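Local structure of putative transcriptional regulator (Bacillus cytotoxicus NVH 391-98, 3K4H) at residues T199-G204 and L240-V245; R147-G152 and V225-A230; Q86-H89 and P94-L97; E107-D112 and V259-N264. The protein is a putative LacI-type transcriptional regulator that binds a glycan of two glucose units between its two lobes and probably adjusts gene expression in response to such a sugar. All blocks are in the same frame, centred on the assembly; numbering follows the deposited sequence.

Interaction 1 of 4, residues T199-G204 and L240-V245; sequences TDDLIG and LSTVDV. With GLC (alpha-D-glucopyranose), chain C.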
loop_
_atom_site.group_PDB
_atom_site.type_symbol
_atom_site.label_atom_id
_atom_site.label_comp_id
_atom_site.label_asym_id
_atom_site.label_seq_id
_atom_site.Cartn_x
_atom_site.Cartn_y
_atom_site.Cartn_z
ATOM N N THR A 199 -18.564 5.737 2.396
ATOM C CA THR A 199 -17.602 4.642 2.261
ATOM C C THR A 199 -18.175 3.449 1.483
ATOM O O THR A 199 -17.458 2.492 1.228
ATOM C CB THR A 199 -17.113 4.171 3.617
ATOM O OG1 THR A 199 -18.245 3.847 4.432
ATOM C CG2 THR A 199 -16.304 5.260 4.299
ATOM N N ASP A 200 -19.446 3.548 1.073
ATOM C CA ASP A 200 -20.128 2.506 0.311
ATOM C C ASP A 200 -21.278 3.062 -0.555
ATOM O O ASP A 200 -22.123 3.808 -0.062
ATOM C CB ASP A 200 -20.677 1.464 1.291
ATOM C CG ASP A 200 -21.317 0.280 0.599
ATOM O OD1 ASP A 200 -20.746 -0.810 0.739
ATOM O OD2 ASP A 200 -22.372 0.418 -0.073
ATOM N N ASP A 201 -21.336 2.658 -1.823
ATOM C CA ASP A 201 -22.396 3.071 -2.751
ATOM C C ASP A 201 -23.816 2.922 -2.219
ATOM O O ASP A 201 -24.675 3.740 -2.534
ATOM C CB ASP A 201 -22.251 2.348 -4.092
ATOM C CG ASP A 201 -21.197 2.993 -4.990
ATOM O OD1 ASP A 201 -20.573 3.971 -4.552
ATOM O OD2 ASP A 201 -20.979 2.556 -6.138
ATOM N N LEU A 202 -24.084 1.892 -1.420
ATOM C CA LEU A 202 -25.424 1.748 -0.844
ATOM C C LEU A 202 -25.798 2.989 -0.068
ATOM O O LEU A 202 -26.923 3.474 -0.183
ATOM C CB LEU A 202 -25.551 0.522 0.054
ATOM C CG LEU A 202 -25.826 -0.748 -0.750
ATOM C CD1 LEU A 202 -26.085 -1.944 0.179
ATOM C CD2 LEU A 202 -26.954 -0.545 -1.802
ATOM N N ILE A 203 -24.839 3.488 0.708
ATOM C CA ILE A 203 -25.013 4.659 1.539
ATOM C C ILE A 203 -25.080 5.897 0.646
ATOM O O ILE A 203 -25.826 6.820 0.922
ATOM C CB ILE A 203 -23.842 4.802 2.528
ATOM C CG1 ILE A 203 -23.615 3.475 3.270
ATOM C CG2 ILE A 203 -24.101 5.942 3.508
ATOM C CD1 ILE A 203 -22.400 3.446 4.189
ATOM N N GLY A 204 -24.294 5.902 -0.427
ATOM C CA GLY A 204 -24.298 6.985 -1.398
ATOM C C GLY A 204 -25.671 7.099 -2.009
ATOM O O GLY A 204 -26.233 8.191 -2.121
ATOM N N LEU A 240 -23.456 8.830 -9.740
ATOM C CA LEU A 240 -22.557 9.048 -8.621
ATOM C C LEU A 240 -21.091 8.984 -8.838
ATOM O O LEU A 240 -20.612 8.030 -9.336
ATOM C CB LEU A 240 -22.789 7.929 -7.670
ATOM C CG LEU A 240 -23.394 8.056 -6.317
ATOM C CD1 LEU A 240 -23.211 6.744 -5.736
ATOM C CD2 LEU A 240 -22.654 8.997 -5.552
ATOM N N SER A 241 -20.359 9.972 -8.379
ATOM C CA SER A 241 -18.934 9.879 -8.365
ATOM C C SER A 241 -18.589 8.859 -7.356
ATOM O O SER A 241 -19.115 8.854 -6.300
ATOM C CB SER A 241 -18.381 11.187 -7.941
ATOM O OG SER A 241 -18.886 12.157 -8.768
ATOM N N THR A 242 -17.664 7.999 -7.666
ATOM C CA THR A 242 -17.449 6.880 -6.816
ATOM C C THR A 242 -16.065 6.397 -6.996
ATOM O O THR A 242 -15.496 6.633 -7.989
ATOM C CB THR A 242 -18.398 5.851 -7.246
ATOM O OG1 THR A 242 -18.614 4.934 -6.206
ATOM C CG2 THR A 242 -17.849 5.173 -8.335
ATOM N N VAL A 243 -15.514 5.659 -6.080
ATOM C CA VAL A 243 -14.186 5.213 -6.347
ATOM C C VAL A 243 -14.247 3.782 -6.727
ATOM O O VAL A 243 -14.740 3.010 -5.983
ATOM C CB VAL A 243 -13.374 5.227 -5.100
ATOM C CG1 VAL A 243 -12.080 4.638 -5.330
ATOM C CG2 VAL A 243 -13.221 6.566 -4.586
ATOM N N ASP A 244 -13.717 3.434 -7.888
ATOM C CA ASP A 244 -13.691 2.073 -8.339
ATOM C C ASP A 244 -12.539 1.499 -7.662
ATOM O O ASP A 244 -11.513 2.045 -7.619
ATOM C CB ASP A 244 -13.537 1.935 -9.827
ATOM C CG ASP A 244 -13.732 0.537 -10.285
ATOM O OD1 ASP A 244 -13.167 -0.360 -9.681
ATOM O OD2 ASP A 244 -14.472 0.315 -11.223
ATOM N N VAL A 245 -12.754 0.356 -7.113
ATOM C CA VAL A 245 -11.918 -0.233 -6.114
ATOM C C VAL A 245 -11.606 -1.660 -6.611
ATOM O O VAL A 245 -10.964 -2.448 -5.935
ATOM C CB VAL A 245 -12.713 -0.168 -4.796
ATOM C CG1 VAL A 245 -13.304 -1.522 -4.391
ATOM C CG2 VAL A 245 -11.918 0.461 -3.710
HETATM C C1 GLC C . -18.736 -2.911 1.516
HETATM C C2 GLC C . -18.437 -4.264 2.141
HETATM C C3 GLC C . -17.054 -4.250 2.752
HETATM C C4 GLC C . -16.096 -3.975 1.607
HETATM C C5 GLC C . -16.327 -2.548 1.104
HETATM C C6 GLC C . -15.435 -2.262 -0.118
HETATM O O1 GLC C . -19.038 -1.996 2.536
HETATM O O2 GLC C . -19.380 -4.529 3.150
HETATM O O3 GLC C . -16.804 -5.479 3.405
HETATM O O4 GLC C . -14.749 -4.124 2.000
HETATM O O5 GLC C . -17.682 -2.359 0.740
HETATM O O6 GLC C . -15.096 -0.899 -0.235
#
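Thr242 OG1 has three polar partners: it donates to Asp201 OD1 at 2.7 Å and has weak hydrogen bonds with Ser226 O and Asn229 N. The position of Asp201 OD1 is somewhat doubtful, so the length of the first bond should be read with caution. The hydroxyl rises from strand 241-244 because OG1 stands opposite the backbone N (chi1 -158°), and the two side chains meet nearly at right angles. The other carboxylate oxygen, Asp201 OD2, accepts from Ala230 N, so the buried acid ties the first turn of helix 201-213 to the loop after strand 223-227. Threonine suits the strand side, offering a hydroxyl on a short, stiff stem. Nearby, Leu240 CD1 lies 4.0 Å from Asp201 OD1 and 4.5 Å from Gly204 CA, where the helix presents bare backbone to the methyl group. One residue before the helix, Asp200 divides its carboxylate between two tasks. OD2 accepts from Leu202 N at 2.6 Å, nearly in line with its own C-O bond, a capping bond from Asp200 at the N-cap position. OD1 accepts from the O1 hydroxyl of the chain C glucose at 2.7 Å and is hydrogen-bonded to Asn25 ND2 as well. A strand-end loop with a capping acid facing the ligand belongs to the sugar cleft of the periplasmic binding protein-like fold.

Interaction 2 of 4, residues R147-G152 and V225-A230; sequences RDRLAG and VSFNNA. With GLC (alpha-D-glucopyranose), chain C.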
loop_
_atom_site.group_PDB
_atom_site.type_symbol
_atom_site.label_atom_id
_atom_site.label_comp_id
_atom_site.label_asym_id
_atom_site.label_seq_id
_atom_site.Cartn_x
_atom_site.Cartn_y
_atom_site.Cartn_z
ATOM N N ARG A 147 -12.052 2.479 9.268
ATOM C CA ARG A 147 -11.064 3.257 9.996
ATOM C C ARG A 147 -10.098 3.916 9.038
ATOM O O ARG A 147 -9.731 5.069 9.236
ATOM C CB ARG A 147 -10.272 2.384 10.968
ATOM C CG ARG A 147 -10.642 2.497 12.407
ATOM C CD ARG A 147 -9.449 2.030 13.223
ATOM N NE ARG A 147 -9.805 1.768 14.618
ATOM C CZ ARG A 147 -10.455 0.684 15.056
ATOM N NH1 ARG A 147 -10.853 -0.278 14.224
ATOM N NH2 ARG A 147 -10.715 0.571 16.355
ATOM N N ASP A 148 -9.667 3.176 8.023
ATOM C CA ASP A 148 -8.680 3.674 7.078
ATOM C C ASP A 148 -9.231 4.825 6.259
ATOM O O ASP A 148 -8.560 5.860 6.105
ATOM C CB ASP A 148 -8.246 2.577 6.107
ATOM C CG ASP A 148 -7.223 1.633 6.690
ATOM O OD1 ASP A 148 -7.086 0.527 6.132
ATOM O OD2 ASP A 148 -6.550 1.984 7.688
ATOM N N ARG A 149 -10.441 4.619 5.712
ATOM C CA ARG A 149 -11.127 5.632 4.914
ATOM C C ARG A 149 -11.381 6.887 5.740
ATOM O O ARG A 149 -11.056 7.995 5.292
ATOM C CB ARG A 149 -12.379 5.073 4.260
ATOM C CG ARG A 149 -12.013 4.309 3.019
ATOM C CD ARG A 149 -13.167 3.669 2.326
ATOM N NE ARG A 149 -12.660 2.678 1.383
ATOM C CZ ARG A 149 -13.370 1.696 0.839
ATOM N NH1 ARG A 149 -14.645 1.550 1.119
ATOM N NH2 ARG A 149 -12.795 0.841 0.008
ATOM N N LEU A 150 -11.878 6.717 6.964
ATOM C CA LEU A 150 -11.846 7.813 7.909
ATOM C C LEU A 150 -10.477 8.465 8.039
ATOM O O LEU A 150 -10.360 9.677 7.945
ATOM C CB LEU A 150 -12.329 7.386 9.284
ATOM C CG LEU A 150 -12.464 8.585 10.219
ATOM C CD1 LEU A 150 -13.299 9.701 9.582
ATOM C CD2 LEU A 150 -13.063 8.178 11.544
ATOM N N ALA A 151 -9.442 7.663 8.262
ATOM C CA ALA A 151 -8.115 8.191 8.603
ATOM C C ALA A 151 -7.559 9.078 7.497
ATOM O O ALA A 151 -7.064 10.146 7.767
ATOM C CB ALA A 151 -7.162 7.057 8.929
ATOM N N GLY A 152 -7.670 8.623 6.253
ATOM C CA GLY A 152 -7.210 9.366 5.081
ATOM C C GLY A 152 -7.926 10.678 4.836
ATOM O O GLY A 152 -7.297 11.657 4.478
ATOM N N VAL A 225 -19.187 12.044 -2.878
ATOM C CA VAL A 225 -18.390 10.983 -3.465
ATOM C C VAL A 225 -18.586 9.737 -2.616
ATOM O O VAL A 225 -18.707 9.853 -1.383
ATOM C CB VAL A 225 -16.901 11.289 -3.487
ATOM C CG1 VAL A 225 -16.181 10.179 -4.227
ATOM C CG2 VAL A 225 -16.634 12.615 -4.171
ATOM N N SER A 226 -18.602 8.574 -3.229
ATOM C CA SER A 226 -18.761 7.310 -2.560
ATOM C C SER A 226 -17.781 6.306 -3.098
ATOM O O SER A 226 -16.979 6.598 -3.913
ATOM C CB SER A 226 -20.157 6.790 -2.725
ATOM O OG SER A 226 -20.119 5.501 -3.242
ATOM N N PHE A 227 -17.862 5.086 -2.643
ATOM C CA PHE A 227 -16.887 4.082 -2.970
ATOM C C PHE A 227 -17.499 2.842 -3.537
ATOM O O PHE A 227 -18.574 2.515 -3.236
ATOM C CB PHE A 227 -16.193 3.642 -1.718
ATOM C CG PHE A 227 -14.971 4.369 -1.418
ATOM C CD1 PHE A 227 -13.780 3.890 -1.773
ATOM C CD2 PHE A 227 -15.000 5.500 -0.705
ATOM C CE1 PHE A 227 -12.669 4.565 -1.469
ATOM C CE2 PHE A 227 -13.883 6.156 -0.419
ATOM C CZ PHE A 227 -12.732 5.692 -0.797
ATOM N N ASN A 228 -16.744 2.134 -4.339
ATOM C CA ASN A 228 -17.096 0.854 -4.916
ATOM C C ASN A 228 -17.739 0.708 -6.275
ATOM O O ASN A 228 -17.715 -0.337 -6.798
ATOM C CB ASN A 228 -18.158 0.278 -4.020
ATOM C CG ASN A 228 -17.638 -0.335 -2.772
ATOM O OD1 ASN A 228 -18.396 -0.859 -2.002
ATOM N ND2 ASN A 228 -16.370 -0.279 -2.563
ATOM N N ASN A 229 -18.172 1.731 -6.946
ATOM C CA ASN A 229 -18.616 1.509 -8.291
ATOM C C ASN A 229 -19.686 0.498 -8.586
ATOM O O ASN A 229 -19.599 -0.226 -9.523
ATOM C CB ASN A 229 -17.445 1.258 -9.174
ATOM C CG ASN A 229 -17.757 1.473 -10.588
ATOM O OD1 ASN A 229 -18.860 1.761 -10.943
ATOM N ND2 ASN A 229 -16.788 1.319 -11.410
ATOM N N ALA A 230 -20.708 0.455 -7.789
ATOM C CA ALA A 230 -21.793 -0.440 -8.029
ATOM C C ALA A 230 -22.497 -0.076 -9.270
ATOM O O ALA A 230 -22.631 1.048 -9.606
ATOM C CB ALA A 230 -22.729 -0.367 -6.957
HETATM C C1 GLC C . -18.736 -2.911 1.516
HETATM C C2 GLC C . -18.437 -4.264 2.141
HETATM C C3 GLC C . -17.054 -4.250 2.752
HETATM C C4 GLC C . -16.096 -3.975 1.607
HETATM C C5 GLC C . -16.327 -2.548 1.104
HETATM C C6 GLC C . -15.435 -2.262 -0.118
HETATM O O1 GLC C . -19.038 -1.996 2.536
HETATM O O2 GLC C . -19.380 -4.529 3.150
HETATM O O3 GLC C . -16.804 -5.479 3.405
HETATM O O4 GLC C . -14.749 -4.124 2.000
HETATM O O5 GLC C . -17.682 -2.359 0.740
HETATM O O6 GLC C . -15.096 -0.899 -0.235
#
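A cation-pi stack joins helix 144-159 to the end of strand 223-227, in a lobe of the periplasmic binding protein-like fold where strand ends and helices border the sugar cleft. Arg149 and Phe227 carry it, both buried. The guanidinium lies flat over one face of the phenyl ring, the planes only 12° apart and the two centres 3.9 Å from each other. Arg149 NE lies 3.4 Å from Phe227 CE1, displaced toward the rim of the ring. Farther back, the methylene CD sits 3.7 Å from the ring centroid in a CH-pi contact, so carbon and charge both rest on the same aromatic surface. An extended chain (chi2 178°, chi3 -164°) lets the arginine slide past the phenylalanine, the two side chains pointing in opposite directions. Arginine suits the place because its flat cation can be covered on a face and still donate at its edge; phenylalanine supplies a polarisable floor that makes no demand for hydrogen bonds. The stack probably fixes the tilt of the guanidinium, while Asn115 OD1, accepting from NH2, settles its rotation further. The guanidinium edge also faces the ligand: O6 of the chain C glucose lies near its plane and accepts from Arg149 NH1 at 2.8 Å and from Arg149 NH2 at 2.9 Å, a forked grip on one hydroxyl oxygen.

Interaction 3 of 4, residues Q86-H89 and P94-L97; sequences QYLH and PFVL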
loop_
_atom_site.group_PDB
_atom_site.type_symbol
_atom_site.label_atom_id
_atom_site.label_comp_id
_atom_site.label_asym_id
_atom_site.label_seq_id
_atom_site.Cartn_x
_atom_site.Cartn_y
_atom_site.Cartn_z
ATOM N N GLN A 86 -8.403 -15.250 15.360
ATOM C CA GLN A 86 -7.730 -15.856 16.523
ATOM C C GLN A 86 -7.788 -17.363 16.386
ATOM O O GLN A 86 -6.809 -18.050 16.660
ATOM C CB GLN A 86 -8.321 -15.428 17.890
ATOM C CG GLN A 86 -7.515 -14.383 18.717
ATOM C CD GLN A 86 -5.990 -14.691 18.890
ATOM O OE1 GLN A 86 -5.133 -13.963 18.352
ATOM N NE2 GLN A 86 -5.660 -15.752 19.647
ATOM N N TYR A 87 -8.924 -17.870 15.925
ATOM C CA TYR A 87 -9.119 -19.290 15.824
ATOM C C TYR A 87 -8.211 -19.881 14.778
ATOM O O TYR A 87 -7.484 -20.845 15.056
ATOM C CB TYR A 87 -10.573 -19.644 15.512
ATOM C CG TYR A 87 -10.768 -21.127 15.281
ATOM C CD1 TYR A 87 -10.836 -21.645 13.987
ATOM C CD2 TYR A 87 -10.837 -22.024 16.359
ATOM C CE1 TYR A 87 -10.988 -23.024 13.773
ATOM C CE2 TYR A 87 -10.993 -23.395 16.155
ATOM C CZ TYR A 87 -11.070 -23.891 14.862
ATOM O OH TYR A 87 -11.220 -25.243 14.635
ATOM N N LEU A 88 -8.260 -19.316 13.577
ATOM C CA LEU A 88 -7.526 -19.866 12.456
ATOM C C LEU A 88 -6.039 -19.751 12.706
ATOM O O LEU A 88 -5.282 -20.655 12.355
ATOM C CB LEU A 88 -7.908 -19.176 11.144
ATOM C CG LEU A 88 -9.347 -19.278 10.621
ATOM C CD1 LEU A 88 -9.455 -18.534 9.319
ATOM C CD2 LEU A 88 -9.786 -20.729 10.435
ATOM N N HIS A 89 -5.619 -18.649 13.324
ATOM C CA HIS A 89 -4.201 -18.462 13.629
ATOM C C HIS A 89 -3.686 -19.506 14.607
ATOM O O HIS A 89 -2.639 -20.101 14.383
ATOM C CB HIS A 89 -3.902 -17.058 14.148
ATOM C CG HIS A 89 -2.491 -16.889 14.616
ATOM N ND1 HIS A 89 -1.420 -16.828 13.746
ATOM C CD2 HIS A 89 -1.969 -16.780 15.865
ATOM C CE1 HIS A 89 -0.302 -16.687 14.440
ATOM N NE2 HIS A 89 -0.608 -16.648 15.727
ATOM N N PRO A 94 -4.658 -22.521 7.006
ATOM C CA PRO A 94 -4.304 -21.525 5.984
ATOM C C PRO A 94 -5.459 -20.597 5.645
ATOM O O PRO A 94 -6.532 -21.059 5.280
ATOM C CB PRO A 94 -3.923 -22.369 4.750
ATOM C CG PRO A 94 -4.085 -23.759 5.116
ATOM C CD PRO A 94 -4.841 -23.855 6.419
ATOM N N PHE A 95 -5.243 -19.291 5.765
ATOM C CA PHE A 95 -6.264 -18.322 5.403
ATOM C C PHE A 95 -5.695 -17.021 4.852
ATOM O O PHE A 95 -4.516 -16.716 5.013
ATOM C CB PHE A 95 -7.149 -18.016 6.596
ATOM C CG PHE A 95 -6.512 -17.090 7.587
ATOM C CD1 PHE A 95 -5.726 -17.595 8.626
ATOM C CD2 PHE A 95 -6.696 -15.709 7.483
ATOM C CE1 PHE A 95 -5.132 -16.744 9.534
ATOM C CE2 PHE A 95 -6.109 -14.854 8.391
ATOM C CZ PHE A 95 -5.316 -15.373 9.421
ATOM N N VAL A 96 -6.577 -16.230 4.238
ATOM C CA VAL A 96 -6.189 -14.974 3.594
ATOM C C VAL A 96 -7.238 -13.902 3.871
ATOM O O VAL A 96 -8.439 -14.208 3.883
ATOM C CB VAL A 96 -6.066 -15.187 2.065
ATOM C CG1 VAL A 96 -6.323 -13.893 1.322
ATOM C CG2 VAL A 96 -4.708 -15.749 1.705
ATOM N N LEU A 97 -6.798 -12.665 4.086
ATOM C CA LEU A 97 -7.730 -11.535 4.270
ATOM C C LEU A 97 -8.033 -10.741 2.998
ATOM O O LEU A 97 -7.154 -10.581 2.133
ATOM C CB LEU A 97 -7.208 -10.546 5.312
ATOM C CG LEU A 97 -7.525 -10.651 6.797
ATOM C CD1 LEU A 97 -7.226 -9.347 7.483
ATOM C CD2 LEU A 97 -8.972 -10.915 6.961
#
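Helix 83-90 and strand 95-98 are the last two elements of a beta-alpha-beta unit that begins with strand 72-75, and Leu88 against Phe95 is where they meet. The contact is purely apolar. Leu88 CD1 touches the root of the aromatic side chain, 3.6 Å from Phe95 CB and 3.7 Å from Phe95 CG. The leucine stem takes the next position along the ring: Leu88 CB is 3.7 Å from Phe95 CD1 and 4.0 Å from Phe95 CE1. The two side chains cross obliquely, with Leu88 running from Phe95 CB toward CE1. Phe95 CG sits between its own backbone N and carbonyl carbon (chi1 77°), a setting that an extended strand tolerates and that brings the ring up under the helix. Farther along the ring, Phe95 CE1 passes 4.3 Å from His89 N, so the ring also lies near the helix backbone. Leucine suits the buried face of the helix, since its side chain also packs on Val61 and Val65 of helix 54-66 and on Ile73 of strand 72-75. Ile108 adds a further apolar neighbour to Phe95. On the same strand Val96 points away from helix 83-90 and reaches Leu258 of helix 247-264. Strand residues alternating between helices on the two faces of a parallel sheet are the mark of a Rossmann-like alpha/beta/alpha sandwich lobe.

Interaction 4 of 4, residues E107-D112 and V259-N264; sequences EITYVD and VDKVEN. With GLC (alpha-D-glucopyranose), chain B.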
loop_
_atom_site.group_PDB
_atom_site.type_symbol
_atom_site.label_atom_id
_atom_site.label_comp_id
_atom_site.label_asym_id
_atom_site.label_seq_id
_atom_site.Cartn_x
_atom_site.Cartn_y
_atom_site.Cartn_z
ATOM N N GLU A 107 2.543 -11.294 9.764
ATOM C CA GLU A 107 2.129 -12.709 9.857
ATOM C C GLU A 107 0.990 -13.133 8.912
ATOM O O GLU A 107 0.925 -14.294 8.493
ATOM C CB GLU A 107 1.764 -13.071 11.304
ATOM C CG GLU A 107 2.951 -13.424 12.188
ATOM C CD GLU A 107 2.684 -13.177 13.672
ATOM O OE1 GLU A 107 2.472 -14.172 14.405
ATOM O OE2 GLU A 107 2.685 -11.994 14.106
ATOM N N ILE A 108 0.096 -12.197 8.594
ATOM C CA ILE A 108 -1.110 -12.490 7.818
ATOM C C ILE A 108 -0.967 -12.071 6.359
ATOM O O ILE A 108 -0.488 -10.961 6.082
ATOM C CB ILE A 108 -2.311 -11.757 8.427
ATOM C CG1 ILE A 108 -2.487 -12.159 9.890
ATOM C CG2 ILE A 108 -3.603 -12.014 7.623
ATOM C CD1 ILE A 108 -3.180 -11.087 10.746
ATOM N N THR A 109 -1.478 -12.862 5.437
ATOM C CA THR A 109 -1.472 -12.473 4.038
ATOM C C THR A 109 -2.792 -11.882 3.637
ATOM O O THR A 109 -3.796 -12.469 3.829
ATOM C CB THR A 109 -1.290 -13.647 3.173
ATOM O OG1 THR A 109 -0.242 -14.430 3.709
ATOM C CG2 THR A 109 -0.902 -13.214 1.846
ATOM N N TYR A 110 -2.780 -10.697 3.084
ATOM C CA TYR A 110 -3.994 -10.025 2.793
ATOM C C TYR A 110 -3.997 -9.279 1.496
ATOM O O TYR A 110 -2.985 -8.987 0.991
ATOM C CB TYR A 110 -4.359 -9.152 3.961
ATOM C CG TYR A 110 -3.555 -7.931 4.102
ATOM C CD1 TYR A 110 -3.854 -6.826 3.391
ATOM C CD2 TYR A 110 -2.524 -7.864 4.983
ATOM C CE1 TYR A 110 -3.152 -5.720 3.522
ATOM C CE2 TYR A 110 -1.806 -6.752 5.116
ATOM C CZ TYR A 110 -2.123 -5.677 4.381
ATOM O OH TYR A 110 -1.407 -4.532 4.506
ATOM N N VAL A 111 -5.174 -9.032 0.952
ATOM C CA VAL A 111 -5.384 -8.284 -0.267
ATOM C C VAL A 111 -6.199 -7.054 0.043
ATOM O O VAL A 111 -7.091 -7.123 0.799
ATOM C CB VAL A 111 -6.123 -9.091 -1.247
ATOM C CG1 VAL A 111 -6.183 -8.398 -2.482
ATOM C CG2 VAL A 111 -5.447 -10.320 -1.451
ATOM N N ASP A 112 -5.824 -5.901 -0.456
ATOM C CA ASP A 112 -6.515 -4.697 -0.087
ATOM C C ASP A 112 -6.324 -3.636 -1.097
ATOM O O ASP A 112 -5.584 -3.809 -1.970
ATOM C CB ASP A 112 -6.015 -4.230 1.246
ATOM C CG ASP A 112 -6.917 -3.277 1.901
ATOM O OD1 ASP A 112 -8.061 -3.193 1.522
ATOM O OD2 ASP A 112 -6.484 -2.608 2.811
ATOM N N VAL A 259 -4.522 -20.152 -2.478
ATOM C CA VAL A 259 -4.178 -21.437 -3.063
ATOM C C VAL A 259 -2.667 -21.603 -3.027
ATOM O O VAL A 259 -2.151 -22.683 -2.745
ATOM C CB VAL A 259 -4.746 -21.571 -4.501
ATOM C CG1 VAL A 259 -4.147 -22.735 -5.250
ATOM C CG2 VAL A 259 -6.247 -21.753 -4.438
ATOM N N ASP A 260 -1.953 -20.518 -3.280
ATOM C CA ASP A 260 -0.500 -20.551 -3.212
ATOM C C ASP A 260 -0.110 -20.943 -1.785
ATOM O O ASP A 260 0.630 -21.892 -1.569
ATOM C CB ASP A 260 0.075 -19.198 -3.619
ATOM C CG ASP A 260 1.572 -19.146 -3.519
ATOM O OD1 ASP A 260 2.279 -19.981 -4.139
ATOM O OD2 ASP A 260 2.048 -18.245 -2.810
ATOM N N LYS A 261 -0.678 -20.241 -0.815
ATOM C CA LYS A 261 -0.456 -20.526 0.597
ATOM C C LYS A 261 -0.786 -21.970 0.938
ATOM O O LYS A 261 -0.071 -22.594 1.716
ATOM C CB LYS A 261 -1.302 -19.590 1.444
ATOM C CG LYS A 261 -0.994 -19.622 2.925
ATOM C CD LYS A 261 -1.391 -18.294 3.588
ATOM C CE LYS A 261 -1.105 -18.342 5.064
ATOM N NZ LYS A 261 -0.526 -17.064 5.515
ATOM N N VAL A 262 -1.872 -22.455 0.391
ATOM C CA VAL A 262 -2.237 -23.804 0.658
ATOM C C VAL A 262 -1.395 -24.801 -0.024
ATOM O O VAL A 262 -0.931 -25.722 0.578
ATOM C CB VAL A 262 -3.605 -24.049 0.153
ATOM C CG1 VAL A 262 -3.864 -25.439 0.141
ATOM C CG2 VAL A 262 -4.558 -23.408 1.003
ATOM N N GLU A 263 -1.265 -24.700 -1.319
ATOM C CA GLU A 263 -0.365 -25.615 -1.933
ATOM C C GLU A 263 1.114 -25.570 -1.655
ATOM O O GLU A 263 1.721 -26.587 -1.476
ATOM C CB GLU A 263 -0.644 -25.638 -3.403
ATOM C CG GLU A 263 -2.027 -26.030 -3.628
ATOM C CD GLU A 263 -2.356 -26.082 -5.025
ATOM O OE1 GLU A 263 -1.512 -25.722 -5.824
ATOM O OE2 GLU A 263 -3.464 -26.467 -5.338
ATOM N N ASN A 264 1.725 -24.406 -1.633
ATOM C CA ASN A 264 3.123 -24.408 -1.295
ATOM C C ASN A 264 3.521 -24.815 0.081
ATOM O O ASN A 264 4.511 -25.466 0.315
ATOM C CB ASN A 264 3.849 -23.224 -1.856
ATOM C CG ASN A 264 3.898 -23.283 -3.343
ATOM O OD1 ASN A 264 3.256 -24.121 -3.940
ATOM N ND2 ASN A 264 4.661 -22.415 -3.953
HETATM C C1 GLC B . -14.000 -5.196 1.439
HETATM C C2 GLC B . -13.359 -5.919 2.605
HETATM C C3 GLC B . -12.445 -4.918 3.291
HETATM C C4 GLC B . -11.387 -4.386 2.307
HETATM C C5 GLC B . -12.045 -3.850 1.056
HETATM C C6 GLC B . -10.972 -3.501 0.053
HETATM O O2 GLC B . -14.373 -6.340 3.488
HETATM O O3 GLC B . -11.937 -5.550 4.445
HETATM O O4 GLC B . -10.746 -3.253 2.801
HETATM O O5 GLC B . -12.990 -4.775 0.530
HETATM O O6 GLC B . -10.959 -2.101 -0.026
#
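Lys261, near the end of helix 247-264, reaches across to Thr109, in the segment carrying strand 110-112, linking a helix to the parallel sheet in one lobe of the periplasmic binding protein-like fold. The single polar bond runs from Lys261 NZ to Thr109 OG1 and is fairly long at 3.2 Å. The lysine leaves the helix with CG opposite the backbone N (chi1 -170°) and stays extended through CE. Only the last torsion departs from this, at 139°, and the bend brings the ammonium group round to the hydroxyl. Threonine turns to meet it: OG1 is placed opposite its carbonyl carbon (chi1 -46°), leaving the methyl CG2 opposite the backbone N. The two side chains run past each other in opposite directions, and Lys261 CD also comes within 4.0 Å of Thr109 OG1. The carbonyl oxygen Glu107 O is 4.3 Å from Lys261 NZ, too distant for more than a general electrostatic pull. Lysine fits a partly exposed site such as this one, with a long aliphatic chain that carries the charge across to the hydroxyl; threonine is a compact, buried acceptor. One residue earlier on the helix, Asp260 makes a long, weak ion pair with Lys256 of the second subunit. At the far end of the strand segment the chemistry becomes ligand binding, with Asp112 OD1 accepting the O4 hydroxyl of the chain B glucose at 3.0 Å.

How the interactions relate
Interactions 1 and 2 are buried in one lobe and interlock: strands 223-227 and 241-244 are sheet neighbours, and both contacts hold the chain C glucose, one with a carboxylate, the other with a guanidinium. Interactions 3 and 4 lie in the other lobe, where strands 95-98 and 110-112 pair through Leu97 with Thr109 and Val111. Their chemistry differs with exposure: buried apolar packing in interaction 3, a long lysine bond at a partly exposed place in interaction 4. Although interactions 1 and 4 are centred about 28 Å apart, both reach the glycan, so its two glucose units are held by acids from opposite lobes.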